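Local coordinates for ABC transporter binding protein AcbH (Actinoplanes, PDB 3OO8) that serves as the extracellular solute receptor of an ABC transporter and binds beta-D-galactopyranose with an exclusive preference, at residues Ser34-Glu39 and Pro136-Pro141; Ala86-Gly91 and Gln95-Gln100; Ser123-Leu128 and Tyr132-Leu137; Pro299-Ile304 and Met371-Val376. The protein carries 2 engineered substitutions. All coordinates share one frame; numbering follows the deposited sequence.

Contact 1. Residues Ser34-Glu39 and Pro136-Pro141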
loop_
_atom_site.group_PDB
_atom_site.type_symbol
_atom_site.label_atom_id
_atom_site.label_comp_id
_atom_site.label_asym_id
_atom_site.label_seq_id
_atom_site.Cartn_x
_atom_site.Cartn_y
_atom_site.Cartn_z
ATOM N N SER A 34 -11.659 -7.368 15.284
ATOM C CA SER A 34 -10.556 -6.458 15.085
ATOM C C SER A 34 -9.169 -7.084 15.142
ATOM O O SER A 34 -8.831 -7.768 16.103
ATOM C CB SER A 34 -10.642 -5.315 16.110
ATOM O OG SER A 34 -9.488 -4.488 16.055
ATOM N N ASN A 35 -8.369 -6.816 14.119
ATOM C CA ASN A 35 -6.972 -7.228 14.062
ATOM C C ASN A 35 -6.045 -6.146 14.610
ATOM O O ASN A 35 -4.817 -6.234 14.476
ATOM C CB ASN A 35 -6.619 -7.641 12.622
ATOM C CG ASN A 35 -6.677 -6.458 11.643
ATOM O OD1 ASN A 35 -6.789 -5.320 12.076
ATOM N ND2 ASN A 35 -6.539 -6.722 10.336
ATOM N N TYR A 36 -6.587 -5.109 15.249
ATOM C CA TYR A 36 -5.722 -4.085 15.849
ATOM C C TYR A 36 -5.274 -4.573 17.226
ATOM O O TYR A 36 -5.860 -4.226 18.247
ATOM C CB TYR A 36 -6.417 -2.725 15.963
ATOM C CG TYR A 36 -6.722 -2.047 14.638
ATOM C CD1 TYR A 36 -5.712 -1.733 13.754
ATOM C CD2 TYR A 36 -8.040 -1.691 14.303
ATOM C CE1 TYR A 36 -5.974 -1.111 12.563
ATOM C CE2 TYR A 36 -8.325 -1.042 13.095
ATOM C CZ TYR A 36 -7.286 -0.772 12.234
ATOM O OH TYR A 36 -7.502 -0.137 11.038
ATOM N N SER A 37 -4.222 -5.378 17.244
ATOM C CA SER A 37 -3.777 -5.963 18.510
ATOM C C SER A 37 -2.595 -5.189 19.114
ATOM O O SER A 37 -2.382 -5.251 20.324
ATOM C CB SER A 37 -3.449 -7.460 18.322
ATOM O OG SER A 37 -2.392 -7.652 17.389
ATOM N N ASP A 38 -1.844 -4.446 18.305
ATOM C CA ASP A 38 -0.756 -3.601 18.843
ATOM C C ASP A 38 -1.350 -2.516 19.756
ATOM O O ASP A 38 -2.477 -2.041 19.547
ATOM C CB ASP A 38 0.092 -2.951 17.745
ATOM C CG ASP A 38 0.962 -3.937 16.988
ATOM O OD1 ASP A 38 1.130 -5.090 17.428
ATOM O OD2 ASP A 38 1.468 -3.536 15.925
ATOM N N GLU A 39 -0.593 -2.128 20.782
ATOM C CA GLU A 39 -1.099 -1.239 21.810
ATOM C C GLU A 39 -1.702 0.072 21.271
ATOM O O GLU A 39 -2.822 0.416 21.602
ATOM C CB GLU A 39 0.018 -0.989 22.844
ATOM C CG GLU A 39 -0.332 -0.025 23.959
ATOM C CD GLU A 39 -0.236 1.413 23.516
ATOM O OE1 GLU A 39 0.727 1.745 22.788
ATOM O OE2 GLU A 39 -1.123 2.207 23.899
ATOM N N PRO A 136 -13.143 2.233 3.369
ATOM C CA PRO A 136 -11.714 2.414 3.719
ATOM C C PRO A 136 -11.537 3.473 4.790
ATOM O O PRO A 136 -12.425 4.318 4.980
ATOM C CB PRO A 136 -11.121 2.919 2.395
ATOM C CG PRO A 136 -12.192 3.673 1.749
ATOM C CD PRO A 136 -13.483 2.964 2.129
ATOM N N LEU A 137 -10.383 3.449 5.456
ATOM C CA LEU A 137 -10.105 4.403 6.542
ATOM C C LEU A 137 -8.848 5.218 6.275
ATOM O O LEU A 137 -8.893 6.447 6.371
ATOM C CB LEU A 137 -9.991 3.680 7.907
ATOM C CG LEU A 137 -10.061 4.654 9.096
ATOM C CD1 LEU A 137 -11.435 5.331 9.199
ATOM C CD2 LEU A 137 -9.719 3.872 10.375
ATOM N N TYR A 138 -7.725 4.568 5.945
ATOM C CA TYR A 138 -6.455 5.279 5.762
ATOM C C TYR A 138 -5.526 4.464 4.855
ATOM O O TYR A 138 -5.725 3.265 4.647
ATOM C CB TYR A 138 -5.717 5.536 7.105
ATOM C CG TYR A 138 -5.507 4.250 7.879
ATOM C CD1 TYR A 138 -4.474 3.367 7.522
ATOM C CD2 TYR A 138 -6.407 3.863 8.883
ATOM C CE1 TYR A 138 -4.326 2.115 8.168
ATOM C CE2 TYR A 138 -6.293 2.611 9.506
ATOM C CZ TYR A 138 -5.255 1.763 9.150
ATOM O OH TYR A 138 -5.166 0.550 9.778
ATOM N N ASN A 139 -4.523 5.148 4.332
ATOM C CA ASN A 139 -3.439 4.516 3.565
ATOM C C ASN A 139 -2.122 5.256 3.779
ATOM O O ASN A 139 -2.078 6.232 4.541
ATOM C CB ASN A 139 -3.813 4.265 2.089
ATOM C CG ASN A 139 -4.289 5.507 1.354
ATOM O OD1 ASN A 139 -3.975 6.644 1.728
ATOM N ND2 ASN A 139 -5.047 5.283 0.270
ATOM N N TYR A 140 -1.051 4.837 3.095
ATOM C CA TYR A 140 0.242 5.556 3.163
ATOM C C TYR A 140 0.953 5.265 1.847
ATOM O O TYR A 140 0.694 4.247 1.223
ATOM C CB TYR A 140 1.088 5.094 4.355
ATOM C CG TYR A 140 1.539 3.672 4.210
ATOM C CD1 TYR A 140 2.739 3.376 3.564
ATOM C CD2 TYR A 140 0.764 2.629 4.705
ATOM C CE1 TYR A 140 3.139 2.049 3.413
ATOM C CE2 TYR A 140 1.166 1.319 4.553
ATOM C CZ TYR A 140 2.346 1.054 3.911
ATOM O OH TYR A 140 2.797 -0.253 3.730
ATOM N N PRO A 141 1.887 6.135 1.463
ATOM C CA PRO A 141 2.485 6.036 0.126
ATOM C C PRO A 141 3.831 5.330 0.027
ATOM O O PRO A 141 4.597 5.284 0.990
ATOM C CB PRO A 141 2.677 7.508 -0.242
ATOM C CG PRO A 141 3.089 8.125 1.118
ATOM C CD PRO A 141 2.208 7.415 2.136
#
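Y36 and Y138 reach for each other from opposite directions, and their phenol ends are essentially the whole contact: the nearest CA atoms, those of Y36 and L137, are 13.3 Å apart. Before its side chain begins, Y36 is placed by an ST turn, its backbone N donating to S34 OG (3.1 Å, N-H...O 160°), and it sits at the centre of an inverse gamma turn. From CB, which points toward strand 134-147, CG leaves anti to the carbonyl carbon (chi1 -67°) and aims the ring at the strand. The amide oxygen OD1 of N35 lies 4.1 Å above one face of the Y36 ring, displaced toward the rim. CE2 packs on the methyl of T87, whereas Y36 CE1 comes within 3.3 Å of Y138 OH, which stands at the ring edge in its plane. At the tip, Y36 OH is 2.7 Å from Y138 OH and 3.4 Å from Y138 CE2, the Y138 ring likewise meeting its partner at its edge. F331 adds its ring to both tyrosines, that of Y138 nearly parallel to its own. Y138 OH is also hydrogen-bonded to OD2 of D301. A phenylalanine in place of Y36 would probably leave the buried Y138 hydroxyl with D301 but without the second hydroxyl beside it. Two buried hydroxyls and a carboxylate thus form a polar file that runs from the loop after strand 30-34 toward the galactose site, where D301 meets R373; the carboxylate is likely to polarise the Y138 hydroxyl beside it.

Contact 2. Residues Ala86-Gly91 and Gln95-Gln100; sequences ATWFAG and QFFAAQ
G91 O accepts the backbone N-H of Q95 (3.3 Å, N-H...O 166°), the i to i+4 bond of the first turn of helix 92-99, with G91 at the N-cap position. The positive phi of G91 is one that a CB would spoil by pressing on the carbonyl O of A90. The start of the Q95 side chain packs beside the same oxygen, CG 3.6 Å from G91 O, before its amide leaves to bond K212 with OE1 and the backbone O of K126 with NE2. Two residues on, F97 points back at the strand and crosses the W88 side chain at about a right angle. F97 CE2 comes to 4.1 Å from W88 CZ2, so the indole lies at the edge of the phenyl ring, while from the indole's side the approach is oblique; the planes make 59°. W88 reaches this place because CG stands anti to the backbone N (chi1 -163°), swinging the indole out toward the helix. The next residue of the strand, F89, sets CE2 3.6 Å above a face of the W88 indole, toward its rim. I74 of helix 67-79 touches both W88 and F97 and joins a second helix to the cluster. Strand 85-89, parallel to 30-34, and helix 92-99 form a beta-alpha unit of the class 2 solute-binding fold; R93 of the galactose site lies in the first turn of that helix.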
loop_
_atom_site.group_PDB
_atom_site.type_symbol
_atom_site.label_atom_id
_atom_site.label_comp_id
_atom_site.label_asym_id
_atom_site.label_seq_id
_atom_site.Cartn_x
_atom_site.Cartn_y
_atom_site.Cartn_z
ATOM N N ALA A 86 -15.945 -6.378 10.498
ATOM C CA ALA A 86 -14.557 -6.756 10.732
ATOM C C ALA A 86 -13.523 -5.867 10.042
ATOM O O ALA A 86 -13.779 -5.240 9.042
ATOM C CB ALA A 86 -14.343 -8.248 10.335
ATOM N N THR A 87 -12.343 -5.799 10.616
ATOM C CA THR A 87 -11.246 -5.143 9.971
ATOM C C THR A 87 -10.705 -5.939 8.793
ATOM O O THR A 87 -10.494 -7.141 8.905
ATOM C CB THR A 87 -10.076 -5.070 10.951
ATOM O OG1 THR A 87 -9.829 -6.365 11.532
ATOM C CG2 THR A 87 -10.398 -4.066 12.074
ATOM N N TRP A 88 -10.456 -5.273 7.671
ATOM C CA TRP A 88 -9.779 -5.959 6.573
ATOM C C TRP A 88 -9.044 -4.904 5.742
ATOM O O TRP A 88 -8.706 -3.842 6.246
ATOM C CB TRP A 88 -10.755 -6.833 5.737
ATOM C CG TRP A 88 -10.002 -7.835 4.897
ATOM C CD1 TRP A 88 -9.988 -7.933 3.527
ATOM C CD2 TRP A 88 -9.108 -8.847 5.380
ATOM N NE1 TRP A 88 -9.134 -8.937 3.140
ATOM C CE2 TRP A 88 -8.575 -9.509 4.248
ATOM C CE3 TRP A 88 -8.686 -9.244 6.652
ATOM C CZ2 TRP A 88 -7.634 -10.547 4.360
ATOM C CZ3 TRP A 88 -7.759 -10.313 6.759
ATOM C CH2 TRP A 88 -7.254 -10.929 5.615
ATOM N N PHE A 89 -8.818 -5.163 4.460
ATOM C CA PHE A 89 -8.098 -4.179 3.635
ATOM C C PHE A 89 -8.346 -4.489 2.163
ATOM O O PHE A 89 -8.762 -5.603 1.804
ATOM C CB PHE A 89 -6.596 -4.250 3.960
ATOM C CG PHE A 89 -6.060 -5.660 4.039
ATOM C CD1 PHE A 89 -5.656 -6.357 2.891
ATOM C CD2 PHE A 89 -5.939 -6.285 5.270
ATOM C CE1 PHE A 89 -5.143 -7.649 2.980
ATOM C CE2 PHE A 89 -5.449 -7.573 5.358
ATOM C CZ PHE A 89 -5.063 -8.258 4.229
ATOM N N ALA A 90 -8.102 -3.497 1.316
ATOM C CA ALA A 90 -8.293 -3.649 -0.116
ATOM C C ALA A 90 -7.359 -4.711 -0.710
ATOM O O ALA A 90 -6.287 -5.019 -0.158
ATOM C CB ALA A 90 -8.126 -2.276 -0.831
ATOM N N GLY A 91 -7.771 -5.265 -1.846
ATOM C CA GLY A 91 -6.867 -6.142 -2.590
ATOM C C GLY A 91 -7.511 -7.431 -3.028
ATOM O O GLY A 91 -8.753 -7.537 -3.134
ATOM N N GLN A 95 -11.609 -9.064 -2.801
ATOM C CA GLN A 95 -12.388 -9.442 -3.981
ATOM C C GLN A 95 -12.709 -10.937 -4.026
ATOM O O GLN A 95 -13.779 -11.317 -4.508
ATOM C CB GLN A 95 -11.723 -8.949 -5.271
ATOM C CG GLN A 95 -11.653 -7.409 -5.324
ATOM C CD GLN A 95 -11.338 -6.862 -6.671
ATOM O OE1 GLN A 95 -10.479 -7.389 -7.374
ATOM N NE2 GLN A 95 -12.055 -5.808 -7.071
ATOM N N PHE A 96 -11.799 -11.758 -3.516
ATOM C CA PHE A 96 -11.996 -13.211 -3.468
ATOM C C PHE A 96 -13.171 -13.531 -2.540
ATOM O O PHE A 96 -14.080 -14.273 -2.923
ATOM C CB PHE A 96 -10.732 -13.912 -2.960
ATOM C CG PHE A 96 -10.833 -15.414 -2.935
ATOM C CD1 PHE A 96 -10.569 -16.152 -4.082
ATOM C CD2 PHE A 96 -11.189 -16.078 -1.779
ATOM C CE1 PHE A 96 -10.668 -17.533 -4.077
ATOM C CE2 PHE A 96 -11.274 -17.473 -1.756
ATOM C CZ PHE A 96 -11.021 -18.194 -2.914
ATOM N N PHE A 97 -13.171 -12.953 -1.342
ATOM C CA PHE A 97 -14.249 -13.227 -0.412
ATOM C C PHE A 97 -15.575 -12.723 -0.919
ATOM O O PHE A 97 -16.572 -13.430 -0.761
ATOM C CB PHE A 97 -13.945 -12.729 0.996
ATOM C CG PHE A 97 -12.641 -13.232 1.547
ATOM C CD1 PHE A 97 -12.294 -14.564 1.422
ATOM C CD2 PHE A 97 -11.777 -12.377 2.222
ATOM C CE1 PHE A 97 -11.093 -15.038 1.935
ATOM C CE2 PHE A 97 -10.575 -12.850 2.744
ATOM C CZ PHE A 97 -10.239 -14.177 2.596
ATOM N N ALA A 98 -15.591 -11.534 -1.529
ATOM C CA ALA A 98 -16.819 -10.966 -2.112
ATOM C C ALA A 98 -17.326 -11.863 -3.244
ATOM O O ALA A 98 -18.525 -12.090 -3.366
ATOM C CB ALA A 98 -16.599 -9.525 -2.640
ATOM N N ALA A 99 -16.402 -12.373 -4.051
ATOM C CA ALA A 99 -16.759 -13.257 -5.177
ATOM C C ALA A 99 -17.370 -14.563 -4.675
ATOM O O ALA A 99 -18.222 -15.164 -5.340
ATOM C CB ALA A 99 -15.524 -13.552 -6.003
ATOM N N GLN A 100 -16.919 -14.999 -3.508
ATOM C CA GLN A 100 -17.327 -16.251 -2.895
ATOM C C GLN A 100 -18.659 -16.200 -2.162
ATOM O O GLN A 100 -19.124 -17.229 -1.674
ATOM C CB GLN A 100 -16.255 -16.636 -1.902
ATOM C CG GLN A 100 -16.359 -17.993 -1.306
ATOM C CD GLN A 100 -15.025 -18.409 -0.716
ATOM O OE1 GLN A 100 -14.092 -17.607 -0.656
ATOM N NE2 GLN A 100 -14.925 -19.662 -0.289
#

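Contact 3. Residues Ser123-Leu128 and Tyr132-Leu137; sequences SLSKGL and YYLVPL
S125 O takes two backbone N-H groups at once, at the neck of a loop that joins helix 119-124 to strand 134-147 and is closed by a single beta bridge between K126 and Y132. Y133 N reaches S125 O nearly along the C=O axis (2.9 Å, N-H...O 176°); L134 N, 3.2 Å from S125 O, uses a lone pair in the carbonyl plane. Beside this grip K126, its chain extended, lays CE over one face of the Y132 ring, 3.9 Å from the centroid, a CH-pi contact, while S125 CB sits at the ring's edge. Deeper in, L124 CD1 touches both L134 CD2 (4.0 Å) and P136 CB (4.1 Å), the CG of L124 standing between the backbone N and the carbonyl carbon (chi1 62°). Outward, W110 of helix 107-113 stacks with Y132, and its indole N-H holds L134 O. With alanine at Y132, K126 CE would probably lose the face it rests on and W110 its stacking partner, leaving the lysine chain freer to turn. The Y133 hydroxyl is tied to D129 within the loop, and S125 OG to A121 O in the helix; S125 OG is thereby anchored while lying 3.4 Å from P136 CD. Packing is close at G127, whose N meets the Y133 ring edge in plane, 3.5 Å from Y133 CD2: a CB on that glycine would collide with Y133 CE2.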
loop_
_atom_site.group_PDB
_atom_site.type_symbol
_atom_site.label_atom_id
_atom_site.label_comp_id
_atom_site.label_asym_id
_atom_site.label_seq_id
_atom_site.Cartn_x
_atom_site.Cartn_y
_atom_site.Cartn_z
ATOM N N SER A 123 -12.994 2.759 -6.301
ATOM C CA SER A 123 -12.481 1.555 -6.983
ATOM C C SER A 123 -11.943 0.496 -6.031
ATOM O O SER A 123 -12.253 -0.700 -6.182
ATOM C CB SER A 123 -11.366 1.907 -7.981
ATOM O OG SER A 123 -11.930 2.693 -9.007
ATOM N N LEU A 124 -11.073 0.898 -5.106
ATOM C CA LEU A 124 -10.492 -0.068 -4.195
ATOM C C LEU A 124 -11.451 -0.677 -3.184
ATOM O O LEU A 124 -11.125 -1.668 -2.526
ATOM C CB LEU A 124 -9.258 0.503 -3.474
ATOM C CG LEU A 124 -9.473 1.731 -2.566
ATOM C CD1 LEU A 124 -9.974 1.286 -1.171
ATOM C CD2 LEU A 124 -8.192 2.596 -2.447
ATOM N N SER A 125 -12.676 -0.125 -3.140
ATOM C CA SER A 125 -13.688 -0.588 -2.212
ATOM C C SER A 125 -14.687 -1.560 -2.841
ATOM O O SER A 125 -15.547 -2.067 -2.160
ATOM C CB SER A 125 -14.419 0.614 -1.591
ATOM O OG SER A 125 -13.495 1.417 -0.845
ATOM N N LYS A 126 -14.526 -1.820 -4.136
ATOM C CA LYS A 126 -15.508 -2.674 -4.869
ATOM C C LYS A 126 -15.024 -4.081 -5.162
ATOM O O LYS A 126 -13.806 -4.365 -5.175
ATOM C CB LYS A 126 -15.832 -2.022 -6.205
ATOM C CG LYS A 126 -16.612 -0.729 -6.084
ATOM C CD LYS A 126 -16.813 -0.115 -7.456
ATOM C CE LYS A 126 -17.592 1.158 -7.354
ATOM N NZ LYS A 126 -17.869 1.769 -8.713
ATOM N N GLY A 127 -15.987 -4.980 -5.344
ATOM C CA GLY A 127 -15.710 -6.349 -5.766
ATOM C C GLY A 127 -15.765 -6.429 -7.291
ATOM O O GLY A 127 -16.036 -5.438 -7.968
ATOM N N LEU A 128 -15.496 -7.624 -7.808
ATOM C CA LEU A 128 -15.443 -7.856 -9.251
ATOM C C LEU A 128 -16.811 -7.565 -9.875
ATOM O O LEU A 128 -16.932 -7.191 -11.050
ATOM C CB LEU A 128 -15.034 -9.307 -9.514
ATOM C CG LEU A 128 -13.619 -9.736 -9.105
ATOM C CD1 LEU A 128 -13.407 -11.206 -9.410
ATOM C CD2 LEU A 128 -12.656 -8.840 -9.870
ATOM N N TYR A 132 -20.070 -2.414 -3.809
ATOM C CA TYR A 132 -19.133 -2.017 -2.747
ATOM C C TYR A 132 -19.122 -3.060 -1.626
ATOM O O TYR A 132 -20.161 -3.590 -1.264
ATOM C CB TYR A 132 -19.606 -0.703 -2.131
ATOM C CG TYR A 132 -19.373 0.516 -2.990
ATOM C CD1 TYR A 132 -18.106 1.101 -3.065
ATOM C CD2 TYR A 132 -20.403 1.101 -3.723
ATOM C CE1 TYR A 132 -17.871 2.208 -3.853
ATOM C CE2 TYR A 132 -20.164 2.231 -4.516
ATOM C CZ TYR A 132 -18.894 2.784 -4.570
ATOM O OH TYR A 132 -18.632 3.916 -5.306
ATOM N N TYR A 133 -17.946 -3.348 -1.063
ATOM C CA TYR A 133 -17.791 -4.315 0.028
ATOM C C TYR A 133 -16.950 -3.780 1.191
ATOM O O TYR A 133 -16.967 -4.341 2.285
ATOM C CB TYR A 133 -17.218 -5.658 -0.482
ATOM C CG TYR A 133 -18.182 -6.386 -1.395
ATOM C CD1 TYR A 133 -19.181 -7.161 -0.855
ATOM C CD2 TYR A 133 -18.051 -6.286 -2.789
ATOM C CE1 TYR A 133 -20.082 -7.848 -1.682
ATOM C CE2 TYR A 133 -18.944 -6.956 -3.618
ATOM C CZ TYR A 133 -19.940 -7.726 -3.047
ATOM O OH TYR A 133 -20.813 -8.416 -3.871
ATOM N N LEU A 134 -16.206 -2.709 0.926
ATOM C CA LEU A 134 -15.290 -2.155 1.920
ATOM C C LEU A 134 -15.617 -0.697 2.217
ATOM O O LEU A 134 -15.986 0.059 1.304
ATOM C CB LEU A 134 -13.859 -2.198 1.358
ATOM C CG LEU A 134 -12.686 -1.809 2.304
ATOM C CD1 LEU A 134 -12.201 -3.031 3.084
ATOM C CD2 LEU A 134 -11.531 -1.129 1.562
ATOM N N VAL A 135 -15.400 -0.281 3.476
ATOM C CA VAL A 135 -15.299 1.159 3.774
ATOM C C VAL A 135 -13.850 1.424 4.158
ATOM O O VAL A 135 -13.399 0.859 5.153
ATOM C CB VAL A 135 -16.135 1.620 4.953
ATOM C CG1 VAL A 135 -15.831 3.113 5.200
ATOM C CG2 VAL A 135 -17.618 1.455 4.643
ATOM N N PRO A 136 -13.143 2.233 3.369
ATOM C CA PRO A 136 -11.714 2.414 3.719
ATOM C C PRO A 136 -11.537 3.473 4.790
ATOM O O PRO A 136 -12.425 4.318 4.980
ATOM C CB PRO A 136 -11.121 2.919 2.395
ATOM C CG PRO A 136 -12.192 3.673 1.749
ATOM C CD PRO A 136 -13.483 2.964 2.129
ATOM N N LEU A 137 -10.383 3.449 5.456
ATOM C CA LEU A 137 -10.105 4.403 6.542
ATOM C C LEU A 137 -8.848 5.218 6.275
ATOM O O LEU A 137 -8.893 6.447 6.371
ATOM C CB LEU A 137 -9.991 3.680 7.907
ATOM C CG LEU A 137 -10.061 4.654 9.096
ATOM C CD1 LEU A 137 -11.435 5.331 9.199
ATOM C CD2 LEU A 137 -9.719 3.872 10.375
#

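Contact 4. Residues Pro299-Ile304 and Met371-Val376. Engineered in segment 371-376: E372 (natural residue Asp).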
loop_
_atom_site.group_PDB
_atom_site.type_symbol
_atom_site.label_atom_id
_atom_site.label_comp_id
_atom_site.label_asym_id
_atom_site.label_seq_id
_atom_site.Cartn_x
_atom_site.Cartn_y
_atom_site.Cartn_z
ATOM N N PRO A 299 -1.116 1.106 0.344
ATOM C CA PRO A 299 -1.897 0.064 1.031
ATOM C C PRO A 299 -2.995 0.638 1.945
ATOM O O PRO A 299 -2.698 1.406 2.865
ATOM C CB PRO A 299 -0.834 -0.690 1.852
ATOM C CG PRO A 299 0.438 -0.485 1.052
ATOM C CD PRO A 299 0.342 0.934 0.540
ATOM N N THR A 300 -4.248 0.246 1.675
ATOM C CA THR A 300 -5.412 0.862 2.276
ATOM C C THR A 300 -6.154 -0.120 3.178
ATOM O O THR A 300 -6.624 -1.199 2.747
ATOM C CB THR A 300 -6.387 1.348 1.163
ATOM O OG1 THR A 300 -5.693 2.237 0.269
ATOM C CG2 THR A 300 -7.578 2.106 1.759
ATOM N N ASP A 301 -6.284 0.272 4.437
ATOM C CA ASP A 301 -6.969 -0.540 5.427
ATOM C C ASP A 301 -8.423 -0.072 5.553
ATOM O O ASP A 301 -8.703 1.115 5.368
ATOM C CB ASP A 301 -6.299 -0.446 6.797
ATOM C CG ASP A 301 -4.950 -1.157 6.853
ATOM O OD1 ASP A 301 -4.509 -1.752 5.839
ATOM O OD2 ASP A 301 -4.286 -1.093 7.918
ATOM N N GLY A 302 -9.327 -0.979 5.896
ATOM C CA GLY A 302 -10.730 -0.583 6.061
ATOM C C GLY A 302 -11.522 -1.643 6.779
ATOM O O GLY A 302 -10.984 -2.363 7.622
ATOM N N PHE A 303 -12.815 -1.706 6.467
ATOM C CA PHE A 303 -13.737 -2.581 7.191
ATOM C C PHE A 303 -14.710 -3.223 6.231
ATOM O O PHE A 303 -15.040 -2.641 5.189
ATOM C CB PHE A 303 -14.509 -1.770 8.236
ATOM C CG PHE A 303 -13.587 -1.017 9.138
ATOM C CD1 PHE A 303 -13.044 -1.646 10.233
ATOM C CD2 PHE A 303 -13.217 0.300 8.833
ATOM C CE1 PHE A 303 -12.104 -0.982 11.040
ATOM C CE2 PHE A 303 -12.286 0.992 9.639
ATOM C CZ PHE A 303 -11.745 0.351 10.758
ATOM N N ILE A 304 -15.100 -4.437 6.596
ATOM C CA ILE A 304 -16.049 -5.226 5.817
ATOM C C ILE A 304 -17.207 -5.691 6.700
ATOM O O ILE A 304 -17.137 -5.676 7.940
ATOM C CB ILE A 304 -15.393 -6.487 5.233
ATOM C CG1 ILE A 304 -14.818 -7.359 6.371
ATOM C CG2 ILE A 304 -14.366 -6.083 4.173
ATOM C CD1 ILE A 304 -14.152 -8.675 5.912
ATOM N N MET A 371 2.269 -5.535 -3.783
ATOM C CA MET A 371 2.130 -6.887 -4.343
ATOM C C MET A 371 1.581 -7.913 -3.362
ATOM O O MET A 371 0.766 -8.759 -3.733
ATOM C CB MET A 371 3.463 -7.362 -4.929
ATOM C CG MET A 371 3.270 -8.675 -5.706
ATOM S SD MET A 371 4.839 -9.386 -6.289
ATOM C CE MET A 371 5.391 -8.127 -7.450
ATOM N N GLU A 372 1.992 -7.831 -2.105
ATOM C CA GLU A 372 1.517 -8.785 -1.101
ATOM C C GLU A 372 0.003 -8.801 -0.861
ATOM O O GLU A 372 -0.532 -9.796 -0.333
ATOM C CB GLU A 372 2.237 -8.541 0.210
ATOM C CG GLU A 372 3.685 -8.908 0.136
ATOM C CD GLU A 372 3.984 -10.230 0.764
ATOM O OE1 GLU A 372 3.157 -11.181 0.650
ATOM O OE2 GLU A 372 5.065 -10.283 1.398
ATOM N N ARG A 373 -0.674 -7.714 -1.221
ATOM C CA ARG A 373 -2.122 -7.623 -1.061
ATOM C C ARG A 373 -2.836 -7.683 -2.392
ATOM O O ARG A 373 -4.022 -8.032 -2.434
ATOM C CB ARG A 373 -2.489 -6.316 -0.334
ATOM C CG ARG A 373 -2.011 -6.284 1.097
ATOM C CD ARG A 373 -2.440 -4.975 1.751
ATOM N NE ARG A 373 -2.192 -4.987 3.195
ATOM C CZ ARG A 373 -2.680 -4.067 4.032
ATOM N NH1 ARG A 373 -3.435 -3.100 3.556
ATOM N NH2 ARG A 373 -2.446 -4.135 5.341
ATOM N N ASP A 374 -2.145 -7.382 -3.493
ATOM C CA ASP A 374 -2.840 -7.410 -4.791
ATOM C C ASP A 374 -2.881 -8.787 -5.457
ATOM O O ASP A 374 -3.682 -9.013 -6.372
ATOM C CB ASP A 374 -2.251 -6.379 -5.774
ATOM C CG ASP A 374 -2.763 -4.968 -5.516
ATOM O OD1 ASP A 374 -3.993 -4.837 -5.278
ATOM O OD2 ASP A 374 -1.948 -4.035 -5.644
ATOM N N THR A 375 -1.992 -9.675 -5.040
ATOM C CA THR A 375 -2.004 -11.052 -5.544
ATOM C C THR A 375 -2.191 -11.974 -4.349
ATOM O O THR A 375 -2.327 -11.517 -3.200
ATOM C CB THR A 375 -0.718 -11.405 -6.358
ATOM O OG1 THR A 375 -0.926 -12.647 -7.054
ATOM C CG2 THR A 375 0.519 -11.512 -5.466
ATOM N N VAL A 376 -2.244 -13.280 -4.591
ATOM C CA VAL A 376 -2.314 -14.171 -3.440
ATOM C C VAL A 376 -0.972 -14.335 -2.748
ATOM O O VAL A 376 0.090 -14.212 -3.365
ATOM C CB VAL A 376 -2.925 -15.543 -3.762
ATOM C CG1 VAL A 376 -4.192 -15.387 -4.598
ATOM C CG2 VAL A 376 -1.926 -16.398 -4.480
HETATM O O HOH W 1 -2.207 -2.492 8.057
#
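R373 grips D301 end-on, with NH1 and NH2 both bonded to the single oxygen OD1, in a salt bridge that is the tight part of this contact. R373 NH1 meets D301 OD1 at 2.9 Å, close to its C-O axis; R373 NH2, at 3.2 Å from the same oxygen and with an N-H...O angle of 137°, comes on the syn side and is more bent. OD1 lies near the guanidinium plane, and carboxylate and guanidinium are turned only 29° from each other, although the two side chains cross at about a right angle. The arginine can span the gap because it is extended from CG to NE after leaving anti to the carbonyl carbon (chi1 -67°). P299 CB, 3.9 Å from R373 NH1, adds a light obliquely placed contact, and F89 of strand 85-89 makes a cation-pi contact with the guanidinium. The looser side is wet: a water donates to D301 OD2 and accepts from R373 NH2, a bridge round the flank of the pair. OD2 also bonds the Y138 hydroxyl, so both carboxylate oxygens are engaged. On the arginine, NE bonds a glycerol, probably from the crystallisation liquor. R373 and position 372, here an engineered glutamate in place of aspartate, belong to the beta-D-galactose site, which holds no sugar in this model. D301 is probably a second-shell residue that orients R373 from the central sheet, at the sugar-binding cleft of this class 2 solute-binding fold.

Overall arrangement
All four contacts touch strand 301-304 or a neighbour of it in the mixed sheet: contact 4 uses the strand itself, contact 2 has strand 85-89, and contacts 1 and 3 share strand 134-147. Contact 1 is joined to contact 4 through D301. Contact 4 is most central, its centre about 7 Å from the chain's centre, yet only partly buried, as suits a charged, watered pair at the sugar site. Contacts 1 and 3 are buried, the first purely phenolic, the second backbone bonds with apolar packing. Contact 2, also partly buried, combines aromatic packing with a helix start, and Q95 ties it to contact 3 at K126.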